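Local coordinates for protein malate dehydrogenase (Picrophilus torridus, PDB 4BGV) that probably catalyses the reversible, NAD-dependent oxidation of (S)-malate to oxaloacetate in the tricarboxylic acid cycle, at residues A[108-122]-A[134-148]. Numbering follows the deposited sequence.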
loop_
_atom_site.group_PDB
_atom_site.type_symbol
_atom_site.label_atom_id
_atom_site.label_comp_id
_atom_site.label_asym_id
_atom_site.label_seq_id
_atom_site.Cartn_x
_atom_site.Cartn_y
_atom_site.Cartn_z
ATOM N N GLY A 108 19.363 20.666 20.084
ATOM C CA GLY A 108 18.798 21.879 19.510
ATOM C C GLY A 108 19.856 22.841 19.004
ATOM O O GLY A 108 19.670 23.517 17.983
ATOM N N GLU A 109 20.977 22.908 19.719
ATOM C CA GLU A 109 22.109 23.720 19.268
ATOM C C GLU A 109 22.711 23.200 17.965
ATOM O O GLU A 109 23.067 23.986 17.089
ATOM C CB GLU A 109 23.166 23.857 20.379
ATOM C CG GLU A 109 22.684 24.826 21.474
ATOM C CD GLU A 109 23.428 24.689 22.788
ATOM O OE1 GLU A 109 24.297 23.790 22.909
ATOM O OE2 GLU A 109 23.132 25.486 23.705
ATOM N N ALA A 110 22.813 21.880 17.836
ATOM C CA ALA A 110 23.268 21.274 16.588
ATOM C C ALA A 110 22.288 21.521 15.435
ATOM O O ALA A 110 22.704 21.745 14.302
ATOM C CB ALA A 110 23.523 19.768 16.769
ATOM N N ILE A 111 20.991 21.465 15.719
ATOM C CA ILE A 111 19.987 21.751 14.697
ATOM C C ILE A 111 20.076 23.203 14.215
ATOM O O ILE A 111 19.996 23.479 13.015
ATOM C CB ILE A 111 18.555 21.448 15.210
ATOM C CG1 ILE A 111 18.354 19.935 15.382
ATOM C CG2 ILE A 111 17.521 22.019 14.260
ATOM C CD1 ILE A 111 17.095 19.560 16.205
ATOM N N LYS A 112 20.255 24.127 15.153
ATOM C CA LYS A 112 20.402 25.532 14.804
ATOM C C LYS A 112 21.620 25.741 13.914
ATOM O O LYS A 112 21.583 26.515 12.959
ATOM C CB LYS A 112 20.539 26.381 16.064
ATOM C CG LYS A 112 20.761 27.860 15.783
ATOM C CD LYS A 112 20.950 28.623 17.077
ATOM C CE LYS A 112 20.912 30.125 16.831
ATOM N NZ LYS A 112 20.802 30.875 18.109
ATOM N N LYS A 113 22.698 25.035 14.232
ATOM C CA LYS A 113 23.948 25.181 13.497
ATOM C C LYS A 113 23.899 24.555 12.104
ATOM O O LYS A 113 24.436 25.121 11.149
ATOM C CB LYS A 113 25.107 24.574 14.288
ATOM C CG LYS A 113 26.470 24.672 13.584
ATOM C CD LYS A 113 27.567 24.146 14.476
ATOM C CE LYS A 113 28.950 24.402 13.885
ATOM N NZ LYS A 113 30.001 23.953 14.842
ATOM N N TYR A 114 23.260 23.395 11.971
ATOM C CA TYR A 114 23.389 22.651 10.716
ATOM C C TYR A 114 22.144 22.570 9.834
ATOM O O TYR A 114 22.249 22.292 8.632
ATOM C CB TYR A 114 23.893 21.235 10.998
ATOM C CG TYR A 114 25.302 21.186 11.531
ATOM C CD1 TYR A 114 26.384 21.536 10.727
ATOM C CD2 TYR A 114 25.559 20.771 12.825
ATOM C CE1 TYR A 114 27.680 21.480 11.202
ATOM C CE2 TYR A 114 26.863 20.712 13.312
ATOM C CZ TYR A 114 27.916 21.070 12.495
ATOM O OH TYR A 114 29.215 21.011 12.971
ATOM N N SER A 115 20.970 22.762 10.419
ATOM C CA SER A 115 19.731 22.619 9.650
ATOM C C SER A 115 18.596 23.438 10.270
ATOM O O SER A 115 17.561 22.885 10.643
ATOM C CB SER A 115 19.352 21.135 9.557
ATOM O OG SER A 115 18.234 20.922 8.702
ATOM N N PRO A 116 18.784 24.769 10.374
ATOM C CA PRO A 116 17.822 25.583 11.129
ATOM C C PRO A 116 16.502 25.797 10.396
ATOM O O PRO A 116 15.560 26.320 10.985
ATOM C CB PRO A 116 18.551 26.917 11.303
ATOM C CG PRO A 116 19.458 27.005 10.097
ATOM C CD PRO A 116 19.901 25.579 9.841
ATOM N N GLU A 117 16.432 25.373 9.139
ATOM C CA GLU A 117 15.207 25.517 8.351
ATOM C C GLU A 117 14.222 24.353 8.541
ATOM O O GLU A 117 13.106 24.390 8.033
ATOM C CB GLU A 117 15.559 25.669 6.870
ATOM C CG GLU A 117 16.683 26.682 6.589
ATOM C CD GLU A 117 18.083 26.066 6.671
ATOM O OE1 GLU A 117 18.199 24.879 7.063
ATOM O OE2 GLU A 117 19.065 26.771 6.338
ATOM N N SER A 118 14.633 23.323 9.279
ATOM C CA SER A 118 13.812 22.115 9.440
ATOM C C SER A 118 12.585 22.288 10.341
ATOM O O SER A 118 12.595 23.101 11.264
ATOM C CB SER A 118 14.668 20.975 10.005
ATOM O OG SER A 118 15.710 20.644 9.104
ATOM N N LYS A 119 11.534 21.524 10.060
ATOM C CA LYS A 119 10.467 21.328 11.046
ATOM C C LYS A 119 10.910 20.200 11.982
ATOM O O LYS A 119 11.556 19.248 11.550
ATOM C CB LYS A 119 9.137 20.977 10.376
ATOM C CG LYS A 119 8.300 22.173 9.876
ATOM C CD LYS A 119 8.859 22.793 8.602
ATOM C CE LYS A 119 8.786 21.834 7.404
ATOM N NZ LYS A 119 9.074 22.505 6.087
ATOM N N ILE A 120 10.576 20.303 13.263
ATOM C CA ILE A 120 11.056 19.320 14.227
ATOM C C ILE A 120 9.905 18.553 14.850
ATOM O O ILE A 120 8.912 19.150 15.259
ATOM C CB ILE A 120 11.863 19.998 15.371
ATOM C CG1 ILE A 120 12.772 21.103 14.804
ATOM C CG2 ILE A 120 12.647 18.941 16.179
ATOM C CD1 ILE A 120 13.829 20.594 13.793
ATOM N N VAL A 121 10.041 17.228 14.911
ATOM C CA VAL A 121 9.107 16.372 15.653
ATOM C C VAL A 121 9.865 15.773 16.829
ATOM O O VAL A 121 10.769 14.947 16.651
ATOM C CB VAL A 121 8.520 15.244 14.768
ATOM C CG1 VAL A 121 7.716 14.256 15.619
ATOM C CG2 VAL A 121 7.628 15.848 13.658
ATOM N N VAL A 122 9.503 16.207 18.036
ATOM C CA VAL A 122 10.223 15.804 19.241
ATOM C C VAL A 122 9.509 14.638 19.911
ATOM O O VAL A 122 8.312 14.711 20.160
ATOM C CB VAL A 122 10.353 16.989 20.233
ATOM C CG1 VAL A 122 11.178 16.588 21.453
ATOM C CG2 VAL A 122 10.993 18.178 19.535
ATOM N N ILE A 134 13.818 22.121 23.025
ATOM C CA ILE A 134 14.315 22.218 21.649
ATOM C C ILE A 134 14.113 23.643 21.122
ATOM O O ILE A 134 14.989 24.205 20.453
ATOM C CB ILE A 134 13.649 21.169 20.726
ATOM C CG1 ILE A 134 14.186 19.760 21.029
ATOM C CG2 ILE A 134 13.870 21.504 19.238
ATOM C CD1 ILE A 134 15.674 19.529 20.638
ATOM N N TYR A 135 12.966 24.229 21.461
ATOM C CA TYR A 135 12.635 25.590 21.082
ATOM C C TYR A 135 13.634 26.575 21.695
ATOM O O TYR A 135 14.193 27.414 21.003
ATOM C CB TYR A 135 11.204 25.927 21.548
ATOM C CG TYR A 135 10.849 27.387 21.394
ATOM C CD1 TYR A 135 11.036 28.036 20.175
ATOM C CD2 TYR A 135 10.323 28.117 22.453
ATOM C CE1 TYR A 135 10.711 29.372 20.019
ATOM C CE2 TYR A 135 9.987 29.460 22.302
ATOM C CZ TYR A 135 10.190 30.077 21.078
ATOM O OH TYR A 135 9.864 31.405 20.901
ATOM N N LYS A 136 13.873 26.453 22.995
ATOM C CA LYS A 136 14.813 27.351 23.670
ATOM C C LYS A 136 16.242 27.241 23.121
ATOM O O LYS A 136 16.963 28.237 23.050
ATOM C CB LYS A 136 14.789 27.117 25.183
ATOM C CG LYS A 136 13.477 27.530 25.840
ATOM C CD LYS A 136 13.487 27.189 27.327
ATOM C CE LYS A 136 14.492 28.043 28.096
ATOM N NZ LYS A 136 13.932 29.393 28.412
ATOM N N ALA A 137 16.642 26.040 22.717
ATOM C CA ALA A 137 18.019 25.812 22.275
ATOM C C ALA A 137 18.236 26.170 20.808
ATOM O O ALA A 137 19.311 26.637 20.441
ATOM C CB ALA A 137 18.425 24.357 22.521
ATOM N N SER A 138 17.232 25.921 19.972
ATOM C CA SER A 138 17.402 26.035 18.526
ATOM C C SER A 138 17.014 27.403 17.966
ATOM O O SER A 138 17.518 27.794 16.927
ATOM C CB SER A 138 16.605 24.956 17.788
ATOM O OG SER A 138 15.207 25.214 17.860
ATOM N N GLY A 139 16.094 28.101 18.631
ATOM C CA GLY A 139 15.610 29.390 18.149
ATOM C C GLY A 139 14.670 29.283 16.952
ATOM O O GLY A 139 14.297 30.284 16.329
ATOM N N ILE A 140 14.274 28.059 16.633
ATOM C CA ILE A 140 13.358 27.815 15.524
ATOM C C ILE A 140 11.992 28.415 15.848
ATOM O O ILE A 140 11.561 28.388 17.004
ATOM C CB ILE A 140 13.279 26.295 15.231
ATOM C CG1 ILE A 140 14.548 25.855 14.493
ATOM C CG2 ILE A 140 12.017 25.924 14.434
ATOM C CD1 ILE A 140 14.685 24.356 14.348
ATOM N N SER A 141 11.335 28.996 14.850
ATOM C CA SER A 141 10.007 29.566 15.053
ATOM C C SER A 141 9.085 28.479 15.612
ATOM O O SER A 141 9.022 27.370 15.077
ATOM C CB SER A 141 9.459 30.163 13.747
ATOM O OG SER A 141 8.379 31.048 13.995
ATOM N N PRO A 142 8.401 28.781 16.726
ATOM C CA PRO A 142 7.813 27.711 17.547
ATOM C C PRO A 142 6.689 26.906 16.882
ATOM O O PRO A 142 6.445 25.771 17.301
ATOM C CB PRO A 142 7.291 28.452 18.784
ATOM C CG PRO A 142 7.233 29.896 18.392
ATOM C CD PRO A 142 8.337 30.091 17.395
ATOM N N GLU A 143 6.039 27.465 15.866
ATOM C CA GLU A 143 5.047 26.705 15.111
ATOM C C GLU A 143 5.691 25.554 14.320
ATOM O O GLU A 143 4.986 24.672 13.822
ATOM C CB GLU A 143 4.243 27.618 14.171
ATOM C CG GLU A 143 4.906 27.887 12.806
ATOM C CD GLU A 143 5.982 28.974 12.851
ATOM O OE1 GLU A 143 6.221 29.543 13.936
ATOM O OE2 GLU A 143 6.588 29.273 11.793
ATOM N N ARG A 144 7.020 25.552 14.209
ATOM C CA ARG A 144 7.703 24.544 13.392
ATOM C C ARG A 144 8.179 23.366 14.231
ATOM O O ARG A 144 8.861 22.467 13.731
ATOM C CB ARG A 144 8.866 25.167 12.599
ATOM C CG ARG A 144 8.364 26.249 11.649
ATOM C CD ARG A 144 9.473 27.161 11.127
ATOM N NE ARG A 144 10.256 26.541 10.065
ATOM C CZ ARG A 144 9.871 26.455 8.793
ATOM N NH1 ARG A 144 8.689 26.929 8.422
ATOM N NH2 ARG A 144 10.671 25.880 7.888
ATOM N N ILE A 145 7.780 23.361 15.502
ATOM C CA ILE A 145 8.158 22.302 16.431
ATOM C C ILE A 145 6.894 21.665 17.009
ATOM O O ILE A 145 6.023 22.369 17.532
ATOM C CB ILE A 145 9.006 22.869 17.607
ATOM C CG1 ILE A 145 10.242 23.603 17.069
ATOM C CG2 ILE A 145 9.427 21.760 18.546
ATOM C CD1 ILE A 145 10.968 24.476 18.124
ATOM N N ILE A 146 6.784 20.344 16.898
ATOM C CA ILE A 146 5.670 19.629 17.539
ATOM C C ILE A 146 6.171 18.412 18.316
ATOM O O ILE A 146 7.183 17.824 17.959
ATOM C CB ILE A 146 4.582 19.202 16.513
ATOM C CG1 ILE A 146 5.155 18.271 15.448
ATOM C CG2 ILE A 146 3.982 20.435 15.833
ATOM C CD1 ILE A 146 4.090 17.825 14.405
ATOM N N GLY A 147 5.456 18.043 19.382
ATOM C CA GLY A 147 5.844 16.923 20.216
ATOM C C GLY A 147 4.883 15.742 20.127
ATOM O O GLY A 147 3.669 15.922 20.062
ATOM N N LEU A 148 5.428 14.530 20.111
ATOM C CA LEU A 148 4.604 13.322 20.122
ATOM C C LEU A 148 3.834 13.233 21.431
ATOM O O LEU A 148 4.411 13.348 22.497
ATOM C CB LEU A 148 5.473 12.065 19.983
ATOM C CG LEU A 148 4.700 10.768 20.217
ATOM C CD1 LEU A 148 3.702 10.486 19.078
ATOM C CD2 LEU A 148 5.665 9.578 20.443
HETATM O O HOH W 1 18.732 30.075 20.195
HETATM O O HOH W 2 12.788 25.886 11.004
HETATM O O HOH W 3 8.371 25.396 5.879
#
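Within the last beta-alpha-beta unit of the NAD-binding domain, strand 119-122 pairs in parallel with edge strand 145-147 through four backbone hydrogen bonds, from I120 N to R144 O (2.8 Å) through to L148 N to V122 O (2.9 Å). I120 and V122 face the helices. CD1 of I140 touches both I120 CG1 (3.8 Å) and I111 CG2 (3.7 Å), and V122 CG2 meets both I134 CG1 and I145 CG2. The last turns of helix 93-114, which precedes the unit, and of helix 127-138 cross at -46°, meeting closely where A137 CB rests on CA of G108 (3.9 Å), which has no side chain. Before the strands, R144, bent at chi3 (78°), directs NH2 to E117 O (2.9 Å), which lies near the guanidinium plane, while NE reaches P116 O and S118 O through a shared water. K119 CD lies over one guanidinium face, offset toward its rim, its ammonium being held by D77 in a salt bridge. A leucine in place of R144 would probably leave E117 O without this donor and the bridging water without its link to 134-148. The right-handed crossover, with helices packed on a parallel sheet, is characteristic of the Rossmann fold of lactate and malate dehydrogenases.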